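Local coordinates for group 3 allergen SMIPP-S Yv6023A04 (Sarcoptes scabiei type hominis, PDB 3H7O), which is an inactivated paralogue of the trypsin-like (S1 family) serine proteases, and so probably does not act as a peptidase despite keeping their fold, at residues A[145-150]-A[174-179]. The protein carries 3 engineered substitutions. Numbering follows the deposited sequence.
Engineered in segment 145-150: Gln146 (natural residue Asn). With SO4 (sulfate ion), chain C; SO4 (sulfate ion), chain D.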
loop_
_atom_site.group_PDB
_atom_site.type_symbol
_atom_site.label_atom_id
_atom_site.label_comp_id
_atom_site.label_asym_id
_atom_site.label_seq_id
_atom_site.Cartn_x
_atom_site.Cartn_y
_atom_site.Cartn_z
ATOM N N ALA A 145 -5.180 2.137 -11.094
ATOM C CA ALA A 145 -4.665 1.649 -12.374
ATOM C C ALA A 145 -4.688 0.130 -12.420
ATOM O O ALA A 145 -4.346 -0.534 -11.438
ATOM C CB ALA A 145 -3.245 2.158 -12.604
ATOM N N GLN A 146 -5.090 -0.411 -13.567
ATOM C CA GLN A 146 -5.035 -1.842 -13.810
ATOM C C GLN A 146 -3.672 -2.170 -14.404
ATOM O O GLN A 146 -3.355 -1.737 -15.512
ATOM C CB GLN A 146 -6.144 -2.276 -14.776
ATOM C CG GLN A 146 -7.567 -2.125 -14.236
ATOM C CD GLN A 146 -7.960 -3.209 -13.238
ATOM O OE1 GLN A 146 -7.178 -4.108 -12.923
ATOM N NE2 GLN A 146 -9.183 -3.119 -12.731
ATOM N N LEU A 147 -2.859 -2.911 -13.657
ATOM C CA LEU A 147 -1.549 -3.325 -14.148
ATOM C C LEU A 147 -1.563 -4.805 -14.507
ATOM O O LEU A 147 -2.304 -5.589 -13.913
ATOM C CB LEU A 147 -0.445 -3.039 -13.119
ATOM C CG LEU A 147 -0.320 -1.667 -12.438
ATOM C CD1 LEU A 147 0.973 -1.586 -11.639
ATOM C CD2 LEU A 147 -0.391 -0.514 -13.429
ATOM N N THR A 148 -0.732 -5.178 -15.470
ATOM C CA THR A 148 -0.615 -6.565 -15.901
ATOM C C THR A 148 0.573 -7.216 -15.201
ATOM O O THR A 148 1.705 -6.728 -15.298
ATOM C CB THR A 148 -0.433 -6.662 -17.430
ATOM O OG1 THR A 148 -1.436 -5.878 -18.083
ATOM C CG2 THR A 148 -0.540 -8.110 -17.901
ATOM N N VAL A 149 0.306 -8.318 -14.501
ATOM C CA VAL A 149 1.347 -9.097 -13.838
ATOM C C VAL A 149 2.339 -9.641 -14.867
ATOM O O VAL A 149 1.944 -10.271 -15.848
ATOM C CB VAL A 149 0.753 -10.259 -12.997
ATOM C CG1 VAL A 149 1.862 -11.096 -12.356
ATOM C CG2 VAL A 149 -0.199 -9.714 -11.933
ATOM N N VAL A 150 3.623 -9.379 -14.633
ATOM C CA VAL A 150 4.691 -9.843 -15.521
ATOM C C VAL A 150 5.547 -10.923 -14.850
ATOM O O VAL A 150 5.438 -11.150 -13.645
ATOM C CB VAL A 150 5.567 -8.667 -16.045
ATOM C CG1 VAL A 150 4.719 -7.691 -16.856
ATOM C CG2 VAL A 150 6.273 -7.942 -14.901
ATOM N N VAL A 174 1.953 0.238 -19.635
ATOM C CA VAL A 174 2.667 1.275 -20.398
ATOM C C VAL A 174 2.149 2.686 -20.086
ATOM O O VAL A 174 0.940 2.907 -19.994
ATOM C CB VAL A 174 2.657 1.016 -21.944
ATOM C CG1 VAL A 174 3.440 -0.242 -22.291
ATOM C CG2 VAL A 174 1.238 0.934 -22.498
ATOM N N GLY A 175 3.075 3.623 -19.893
ATOM C CA GLY A 175 2.729 5.016 -19.605
ATOM C C GLY A 175 2.262 5.294 -18.186
ATOM O O GLY A 175 1.817 6.402 -17.885
ATOM N N VAL A 176 2.346 4.288 -17.314
ATOM C CA VAL A 176 1.964 4.442 -15.912
ATOM C C VAL A 176 3.137 4.053 -15.015
ATOM O O VAL A 176 3.729 2.987 -15.187
ATOM C CB VAL A 176 0.709 3.588 -15.547
ATOM C CG1 VAL A 176 0.404 3.666 -14.051
ATOM C CG2 VAL A 176 -0.510 4.028 -16.358
ATOM N N SER A 177 3.473 4.931 -14.073
ATOM C CA SER A 177 4.468 4.635 -13.043
ATOM C C SER A 177 3.957 5.093 -11.689
ATOM O O SER A 177 3.336 6.152 -11.584
ATOM C CB SER A 177 5.794 5.340 -13.329
ATOM O OG SER A 177 6.259 5.066 -14.632
ATOM N N LEU A 178 4.231 4.297 -10.659
ATOM C CA LEU A 178 3.909 4.676 -9.287
ATOM C C LEU A 178 4.964 5.643 -8.759
ATOM O O LEU A 178 6.093 5.678 -9.261
ATOM C CB LEU A 178 3.804 3.437 -8.382
ATOM C CG LEU A 178 2.827 2.322 -8.783
ATOM C CD1 LEU A 178 2.891 1.150 -7.806
ATOM C CD2 LEU A 178 1.399 2.823 -8.912
ATOM N N GLU A 179 4.587 6.431 -7.757
ATOM C CA GLU A 179 5.506 7.371 -7.115
ATOM C C GLU A 179 5.933 6.851 -5.740
ATOM O O GLU A 179 5.390 5.859 -5.251
ATOM C CB GLU A 179 4.857 8.752 -6.998
ATOM C CG GLU A 179 4.738 9.496 -8.327
ATOM C CD GLU A 179 3.923 10.780 -8.232
ATOM O OE1 GLU A 179 3.384 11.096 -7.148
ATOM O OE2 GLU A 179 3.815 11.478 -9.259
HETATM S S SO4 C . 6.710 2.764 -20.620
HETATM O O1 SO4 C . 8.010 2.743 -19.957
HETATM O O2 SO4 C . 5.844 3.744 -19.969
HETATM O O3 SO4 C . 6.099 1.439 -20.533
HETATM O O4 SO4 C . 6.884 3.131 -22.022
HETATM S S SO4 D . 10.360 5.601 -15.647
HETATM O O1 SO4 D . 9.624 5.291 -16.868
HETATM O O2 SO4 D . 9.422 5.945 -14.583
HETATM O O3 SO4 D . 11.264 6.723 -15.886
HETATM O O4 SO4 D . 11.136 4.432 -15.258
#
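Val176 directs its side chain toward strand 143-150, where it meets Ala145 and Leu147, joining a loop to a strand of the second β-barrel of the chymotrypsin-like fold. Strand 143-150 is hydrogen-bonded within its sheet to strands 123-128 and 168-172, whereas 174-179 begins the segment that, in active relatives, leads to the catalytic serine. The contact is small, with 121 Å² buried, and wholly apolar. Val176 has CG1 anti to its backbone N (chi1 175°), and this one methyl does the touching: CG1 lies 4.2 Å from Ala145 CB and 4.3 Å from Leu147 CD2. A compact apolar side chain suits a place facing both. Ala145 points its small CB at the loop, meeting the methyl at van der Waals distance, while the longer Leu147 bends its isobutyl end toward it and also packs on Phe211, which Leu178 touches as well. Two backbone amides of the loop are held from elsewhere: Leu178 N by Glu209 OE2 and Glu179 N by Asp182 OD2. At Gly175 the chain turns with a positive phi of 76°, readily adopted without a side chain, and Gly175 N donates to O2 of the chain C sulfate, probably from the crystallisation liquor, at 2.8 Å and 153°.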